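Local coordinates for protein quinoline 2-oxidoreductase small subunit (Pseudomonas putida, PDB 1T3Q) that probably passes electrons through two [2Fe-2S] clusters, between the molybdenum-pterin cofactor and FAD, as the small subunit of a molybdenum hydroxylase that oxidises quinoline, at residues A[28-31]-A[32-35]; A[96-99]-A[100-104]; A[127-130]-A[131-134]. One frame throughout, in Å; residues are numbered along the deposited sequence.

Contact 1 of 3, residues A[28-31]-A[32-35]; sequences RMHL and ADAL
H30 and D33 meet at the start of helix 31-39, where H30 is the N-cap and its imidazole does the capping. Three hydrogen bonds join the turn. D33 N donates a hydrogen bond to H30 ND1 at 3.0 Å, lying almost in the ring plane. CG of H30 sits between its backbone N and carbonyl carbon (chi1 50°), which turns the ND1 edge of the ring toward D33 N. The backbone bonds A34 N to H30 O and L35 N to L31 O (2.8 Å) open the helix. A water over one face of the ring accepts from H30 N and donates to D33 OD1 at 2.7 Å; outside the turn, OD1 also pairs with K2 of the medium subunit in a salt bridge between chains.

The apolar contacts involve M29 and the two leucines. M29 reaches A34 with its sulfur, SD to CB 3.9 Å, while L31 CD1 touches L35 CG and both leucines rest on I58.

With an alanine here instead of H30, D33 N would probably lose its capping acceptor and E49, a cluster-site residue bonded to NE2, its mate. Because ND1 accepts, NE2 probably carries the proton toward E49, so one neutral imidazole would tie the helix start to the cluster loop.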
loop_
_atom_site.group_PDB
_atom_site.type_symbol
_atom_site.label_atom_id
_atom_site.label_comp_id
_atom_site.label_asym_id
_atom_site.label_seq_id
_atom_site.Cartn_x
_atom_site.Cartn_y
_atom_site.Cartn_z
ATOM N N ARG A 28 25.482 17.240 -4.683
ATOM C CA ARG A 28 24.986 16.847 -6.005
ATOM C C ARG A 28 23.470 16.752 -6.150
ATOM O O ARG A 28 22.968 16.547 -7.256
ATOM C CB ARG A 28 25.591 15.498 -6.420
ATOM C CG ARG A 28 25.036 14.302 -5.643
ATOM C CD ARG A 28 25.700 12.991 -6.071
ATOM N NE ARG A 28 25.624 12.777 -7.516
ATOM C CZ ARG A 28 26.170 11.741 -8.151
ATOM N NH1 ARG A 28 26.054 11.624 -9.467
ATOM N NH2 ARG A 28 26.833 10.817 -7.469
ATOM N N MET A 29 22.740 16.880 -5.049
ATOM C CA MET A 29 21.285 16.783 -5.097
ATOM C C MET A 29 20.634 18.164 -5.158
ATOM O O MET A 29 20.962 19.043 -4.351
ATOM C CB MET A 29 20.775 16.023 -3.859
ATOM C CG MET A 29 19.257 15.872 -3.790
ATOM S SD MET A 29 18.659 14.916 -2.380
ATOM C CE MET A 29 18.692 13.264 -3.053
ATOM N N HIS A 30 19.726 18.373 -6.112
ATOM C CA HIS A 30 19.067 19.670 -6.164
ATOM C C HIS A 30 17.958 19.740 -5.116
ATOM O O HIS A 30 17.563 18.724 -4.541
ATOM C CB HIS A 30 18.549 20.016 -7.576
ATOM C CG HIS A 30 17.734 18.945 -8.242
ATOM N ND1 HIS A 30 16.594 18.410 -7.682
ATOM C CD2 HIS A 30 17.841 18.390 -9.474
ATOM C CE1 HIS A 30 16.032 17.577 -8.541
ATOM N NE2 HIS A 30 16.769 17.548 -9.638
ATOM N N LEU A 31 17.490 20.953 -4.845
ATOM C CA LEU A 31 16.463 21.187 -3.836
ATOM C C LEU A 31 15.154 20.442 -4.075
ATOM O O LEU A 31 14.530 19.957 -3.125
ATOM C CB LEU A 31 16.204 22.693 -3.714
ATOM C CG LEU A 31 15.243 23.140 -2.610
ATOM C CD1 LEU A 31 15.660 22.534 -1.278
ATOM C CD2 LEU A 31 15.233 24.660 -2.538
ATOM N N ALA A 32 14.738 20.343 -5.336
ATOM C CA ALA A 32 13.503 19.636 -5.664
ATOM C C ALA A 32 13.593 18.197 -5.155
ATOM O O ALA A 32 12.698 17.723 -4.459
ATOM C CB ALA A 32 13.265 19.655 -7.178
ATOM N N ASP A 33 14.676 17.503 -5.495
ATOM C CA ASP A 33 14.864 16.122 -5.039
ATOM C C ASP A 33 14.975 16.029 -3.512
ATOM O O ASP A 33 14.446 15.100 -2.904
ATOM C CB ASP A 33 16.125 15.508 -5.670
ATOM C CG ASP A 33 15.876 14.925 -7.061
ATOM O OD1 ASP A 33 16.856 14.484 -7.705
ATOM O OD2 ASP A 33 14.710 14.903 -7.518
ATOM N N ALA A 34 15.665 16.980 -2.886
ATOM C CA ALA A 34 15.818 16.944 -1.433
ATOM C C ALA A 34 14.471 17.096 -0.736
ATOM O O ALA A 34 14.158 16.348 0.195
ATOM C CB ALA A 34 16.783 18.034 -0.970
ATOM N N LEU A 35 13.675 18.064 -1.184
ATOM C CA LEU A 35 12.359 18.279 -0.593
ATOM C C LEU A 35 11.526 17.006 -0.734
ATOM O O LEU A 35 10.922 16.532 0.222
ATOM C CB LEU A 35 11.639 19.442 -1.293
ATOM C CG LEU A 35 12.189 20.850 -1.025
ATOM C CD1 LEU A 35 11.539 21.857 -1.957
ATOM C CD2 LEU A 35 11.936 21.223 0.434
HETATM O O HOH W 1 19.306 15.709 -7.508
#

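Contact 2 of 3, residues A[96-99]-A[100-104]; sequences QDSF and RRHHA
D97 and R101, one turn apart on helix 94-101, form a salt bridge in which NE donates to OD1 at 2.7 Å. The oxygen lies in the guanidinium plane, at its edge, but NE stands 35° out of the carboxylate plane on the syn side. R101 gets there by bending at chi3 (-72°), which also lays one guanidinium face over S98 CA. Beside this pair, S98 O is gripped twice by H102, by the backbone N at 2.9 Å and by ND1 at 3.2 Å, from opposite faces of the carbonyl plane. On another side of the helix F99 CD2 touches A104 CB at 3.5 Å.

A Schellman motif sets A104 there: H103 takes positive phi, A104 N bonds F99 O at 2.8 Å and H103 N bonds R100 O. Further out, a water bridges D97 OD1 and R101 NH1, and R101 has a second charge partner in D156, which bonds NH1. S98 OG is bonded to A153 O, while F99 packs on I150 of helix 148-154 and on M114 and L115 of helix 111-124. The helix end is thus closed by backbone and side-chain bonds together: H102 doubles the hold on S98 O, and R101, between two carboxylates, is likely to stay charged.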
loop_
_atom_site.group_PDB
_atom_site.type_symbol
_atom_site.label_atom_id
_atom_site.label_comp_id
_atom_site.label_asym_id
_atom_site.label_seq_id
_atom_site.Cartn_x
_atom_site.Cartn_y
_atom_site.Cartn_z
ATOM N N GLN A 96 -6.556 28.313 -3.934
ATOM C CA GLN A 96 -6.787 26.901 -4.239
ATOM C C GLN A 96 -8.247 26.657 -4.586
ATOM O O GLN A 96 -8.562 26.008 -5.585
ATOM C CB GLN A 96 -6.395 26.025 -3.048
ATOM C CG GLN A 96 -4.917 26.074 -2.703
ATOM C CD GLN A 96 -4.613 25.378 -1.395
ATOM O OE1 GLN A 96 -5.175 25.725 -0.353
ATOM N NE2 GLN A 96 -3.719 24.390 -1.436
ATOM N N ASP A 97 -9.141 27.182 -3.756
ATOM C CA ASP A 97 -10.565 27.011 -3.996
ATOM C C ASP A 97 -10.961 27.593 -5.344
ATOM O O ASP A 97 -11.819 27.042 -6.040
ATOM C CB ASP A 97 -11.378 27.669 -2.879
ATOM C CG ASP A 97 -12.866 27.602 -3.136
ATOM O OD1 ASP A 97 -13.444 28.617 -3.581
ATOM O OD2 ASP A 97 -13.452 26.528 -2.905
ATOM N N SER A 98 -10.331 28.704 -5.718
ATOM C CA SER A 98 -10.620 29.334 -6.995
ATOM C C SER A 98 -10.183 28.423 -8.146
ATOM O O SER A 98 -10.898 28.278 -9.140
ATOM C CB SER A 98 -9.905 30.674 -7.099
ATOM O OG SER A 98 -10.303 31.351 -8.273
ATOM N N PHE A 99 -9.004 27.823 -8.019
ATOM C CA PHE A 99 -8.513 26.907 -9.054
ATOM C C PHE A 99 -9.554 25.806 -9.277
ATOM O O PHE A 99 -9.846 25.426 -10.415
ATOM C CB PHE A 99 -7.185 26.264 -8.617
ATOM C CG PHE A 99 -5.965 26.955 -9.157
ATOM C CD1 PHE A 99 -5.739 28.310 -8.907
ATOM C CD2 PHE A 99 -5.035 26.252 -9.917
ATOM C CE1 PHE A 99 -4.609 28.950 -9.405
ATOM C CE2 PHE A 99 -3.896 26.885 -10.423
ATOM C CZ PHE A 99 -3.681 28.236 -10.166
ATOM N N ARG A 100 -10.114 25.303 -8.179
ATOM C CA ARG A 100 -11.109 24.245 -8.240
ATOM C C ARG A 100 -12.413 24.717 -8.882
ATOM O O ARG A 100 -12.948 24.056 -9.774
ATOM C CB ARG A 100 -11.402 23.713 -6.835
ATOM C CG ARG A 100 -12.307 22.501 -6.831
ATOM C CD ARG A 100 -12.747 22.135 -5.434
ATOM N NE ARG A 100 -13.569 20.931 -5.446
ATOM C CZ ARG A 100 -14.414 20.598 -4.477
ATOM N NH1 ARG A 100 -14.545 21.386 -3.418
ATOM N NH2 ARG A 100 -15.126 19.480 -4.567
ATOM N N ARG A 101 -12.924 25.858 -8.426
ATOM C CA ARG A 101 -14.170 26.397 -8.967
ATOM C C ARG A 101 -14.090 26.691 -10.462
ATOM O O ARG A 101 -15.075 26.527 -11.183
ATOM C CB ARG A 101 -14.572 27.676 -8.216
ATOM C CG ARG A 101 -15.050 27.435 -6.794
ATOM C CD ARG A 101 -15.599 28.706 -6.142
ATOM N NE ARG A 101 -14.562 29.684 -5.809
ATOM C CZ ARG A 101 -14.268 30.754 -6.537
ATOM N NH1 ARG A 101 -13.310 31.579 -6.138
ATOM N NH2 ARG A 101 -14.932 31.008 -7.657
ATOM N N HIS A 102 -12.922 27.118 -10.932
ATOM C CA HIS A 102 -12.752 27.438 -12.344
ATOM C C HIS A 102 -12.175 26.298 -13.176
ATOM O O HIS A 102 -11.917 26.474 -14.364
ATOM C CB HIS A 102 -11.857 28.673 -12.515
ATOM C CG HIS A 102 -12.518 29.959 -12.120
ATOM N ND1 HIS A 102 -12.465 30.461 -10.837
ATOM C CD2 HIS A 102 -13.263 30.833 -12.836
ATOM C CE1 HIS A 102 -13.148 31.593 -10.781
ATOM N NE2 HIS A 102 -13.642 31.841 -11.980
ATOM N N HIS A 103 -11.983 25.141 -12.556
ATOM C CA HIS A 103 -11.413 23.987 -13.258
ATOM C C HIS A 103 -10.085 24.414 -13.887
ATOM O O HIS A 103 -9.904 24.372 -15.106
ATOM C CB HIS A 103 -12.387 23.476 -14.332
ATOM C CG HIS A 103 -11.941 22.209 -15.003
ATOM N ND1 HIS A 103 -11.356 21.169 -14.312
ATOM C CD2 HIS A 103 -12.034 21.797 -16.291
ATOM C CE1 HIS A 103 -11.109 20.171 -15.144
ATOM N NE2 HIS A 103 -11.511 20.527 -16.351
ATOM N N ALA A 104 -9.158 24.832 -13.030
ATOM C CA ALA A 104 -7.840 25.296 -13.455
ATOM C C ALA A 104 -6.782 24.188 -13.461
ATOM O O ALA A 104 -5.597 24.459 -13.624
ATOM C CB ALA A 104 -7.377 26.444 -12.551
HETATM O O HOH W 2 -12.016 31.473 -3.658
#

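Contact 3 of 3, residues A[127-130]-A[131-134]; sequences APSR and DEVR
R130 and R134 lie side by side and point the same way, their guanidinium planes turned 62° apart and their NH2 atoms 4.1 Å from each other. Both NH2 groups gather on one carboxylate oxygen, OD1 of D721 of the large subunit. At the edge of the R134 guanidinium, in its plane, sits a water that accepts from R134 NE at 2.7 Å and also from R130 NE. R130 NH1 makes a salt bridge to D152 of helix 148-154. The third flat group, the E132 carboxylate, is met from above its plane: S129 N donates to OE2 at 2.8 Å.

In return E132 N donates to S129 OG at 3.0 Å, and the two reciprocal bonds make a capping box at the N-terminus of helix 130-136. With chi1 at 69°, S129 OG is turned toward the N-H of E132. V133 N bonds S129 O and R134 N bonds R130 O, the first bonds of the helix proper. Next to the capping box, P128 and V133, placed as in a hydrophobic staple, meet CG to CG2 at 3.4 Å, tighter than ordinary van der Waals contact. P128 also leans on I121 and L122 of helix 111-124, while V133 reaches I154.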
loop_
_atom_site.group_PDB
_atom_site.type_symbol
_atom_site.label_atom_id
_atom_site.label_comp_id
_atom_site.label_asym_id
_atom_site.label_seq_id
_atom_site.Cartn_x
_atom_site.Cartn_y
_atom_site.Cartn_z
ATOM N N ALA A 127 -5.137 42.430 -7.763
ATOM C CA ALA A 127 -6.034 42.341 -8.909
ATOM C C ALA A 127 -5.295 42.594 -10.217
ATOM O O ALA A 127 -5.502 43.618 -10.877
ATOM C CB ALA A 127 -7.176 43.343 -8.751
ATOM N N PRO A 128 -4.412 41.666 -10.610
ATOM C CA PRO A 128 -3.673 41.850 -11.859
ATOM C C PRO A 128 -4.618 41.693 -13.043
ATOM O O PRO A 128 -5.655 41.050 -12.926
ATOM C CB PRO A 128 -2.625 40.743 -11.801
ATOM C CG PRO A 128 -3.355 39.646 -11.089
ATOM C CD PRO A 128 -4.051 40.391 -9.964
ATOM N N SER A 129 -4.272 42.295 -14.174
ATOM C CA SER A 129 -5.096 42.184 -15.370
ATOM C C SER A 129 -4.849 40.798 -15.961
ATOM O O SER A 129 -3.855 40.151 -15.636
ATOM C CB SER A 129 -4.696 43.249 -16.389
ATOM O OG SER A 129 -3.412 42.974 -16.930
ATOM N N ARG A 130 -5.746 40.335 -16.824
ATOM C CA ARG A 130 -5.554 39.025 -17.432
ATOM C C ARG A 130 -4.226 39.006 -18.189
ATOM O O ARG A 130 -3.494 38.019 -18.140
ATOM C CB ARG A 130 -6.714 38.696 -18.381
ATOM C CG ARG A 130 -8.044 38.478 -17.673
ATOM C CD ARG A 130 -9.147 38.096 -18.655
ATOM N NE ARG A 130 -8.935 36.769 -19.230
ATOM C CZ ARG A 130 -9.273 35.630 -18.635
ATOM N NH1 ARG A 130 -9.852 35.650 -17.441
ATOM N NH2 ARG A 130 -9.025 34.469 -19.230
ATOM N N ASP A 131 -3.911 40.101 -18.881
ATOM C CA ASP A 131 -2.663 40.190 -19.638
ATOM C C ASP A 131 -1.444 40.098 -18.736
ATOM O O ASP A 131 -0.456 39.456 -19.086
ATOM C CB ASP A 131 -2.605 41.496 -20.435
ATOM C CG ASP A 131 -3.335 41.398 -21.758
ATOM O OD1 ASP A 131 -3.556 42.447 -22.398
ATOM O OD2 ASP A 131 -3.675 40.269 -22.164
ATOM N N GLU A 132 -1.514 40.749 -17.579
ATOM C CA GLU A 132 -0.415 40.725 -16.628
ATOM C C GLU A 132 -0.214 39.302 -16.109
ATOM O O GLU A 132 0.920 38.838 -15.962
ATOM C CB GLU A 132 -0.704 41.694 -15.470
ATOM C CG GLU A 132 -0.644 43.164 -15.902
ATOM C CD GLU A 132 -1.222 44.145 -14.882
ATOM O OE1 GLU A 132 -1.051 45.366 -15.091
ATOM O OE2 GLU A 132 -1.847 43.714 -13.888
ATOM N N VAL A 133 -1.315 38.610 -15.839
ATOM C CA VAL A 133 -1.224 37.243 -15.347
ATOM C C VAL A 133 -0.622 36.336 -16.421
ATOM O O VAL A 133 0.286 35.556 -16.138
ATOM C CB VAL A 133 -2.604 36.698 -14.916
ATOM C CG1 VAL A 133 -2.471 35.250 -14.453
ATOM C CG2 VAL A 133 -3.165 37.549 -13.772
ATOM N N ARG A 134 -1.110 36.442 -17.652
ATOM C CA ARG A 134 -0.576 35.609 -18.726
ATOM C C ARG A 134 0.922 35.852 -18.901
ATOM O O ARG A 134 1.682 34.922 -19.172
ATOM C CB ARG A 134 -1.319 35.875 -20.042
ATOM C CG ARG A 134 -2.700 35.206 -20.113
ATOM C CD ARG A 134 -3.420 35.534 -21.417
ATOM N NE ARG A 134 -4.740 34.907 -21.519
ATOM C CZ ARG A 134 -4.948 33.633 -21.844
ATOM N NH1 ARG A 134 -3.924 32.832 -22.101
ATOM N NH2 ARG A 134 -6.184 33.161 -21.923
HETATM O O HOH W 3 -6.839 36.583 -21.490
#

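Contact 1 stands apart from the other two: it belongs to the N-terminal cluster-binding region, and its centre lies about 29 Å from that of contact 2 and about 32 Å from that of contact 3, on the opposite side of the chain's centre. Contacts 2 and 3 share the second [2Fe-2S] domain, with centres about 17 Å apart and nearest atoms about 7 Å apart. Helix 148-154 joins them, since D152 touches the side chain of H102 and makes a salt bridge with R130. The side chain of A32 is about 6 Å from a [2Fe-2S] cluster, next to C56 of the first site; those of A104 and R134 are about 8 and 13 Å from a cluster. The side chain of H103 lies about 7 Å from the pterin cytosine dinucleotide.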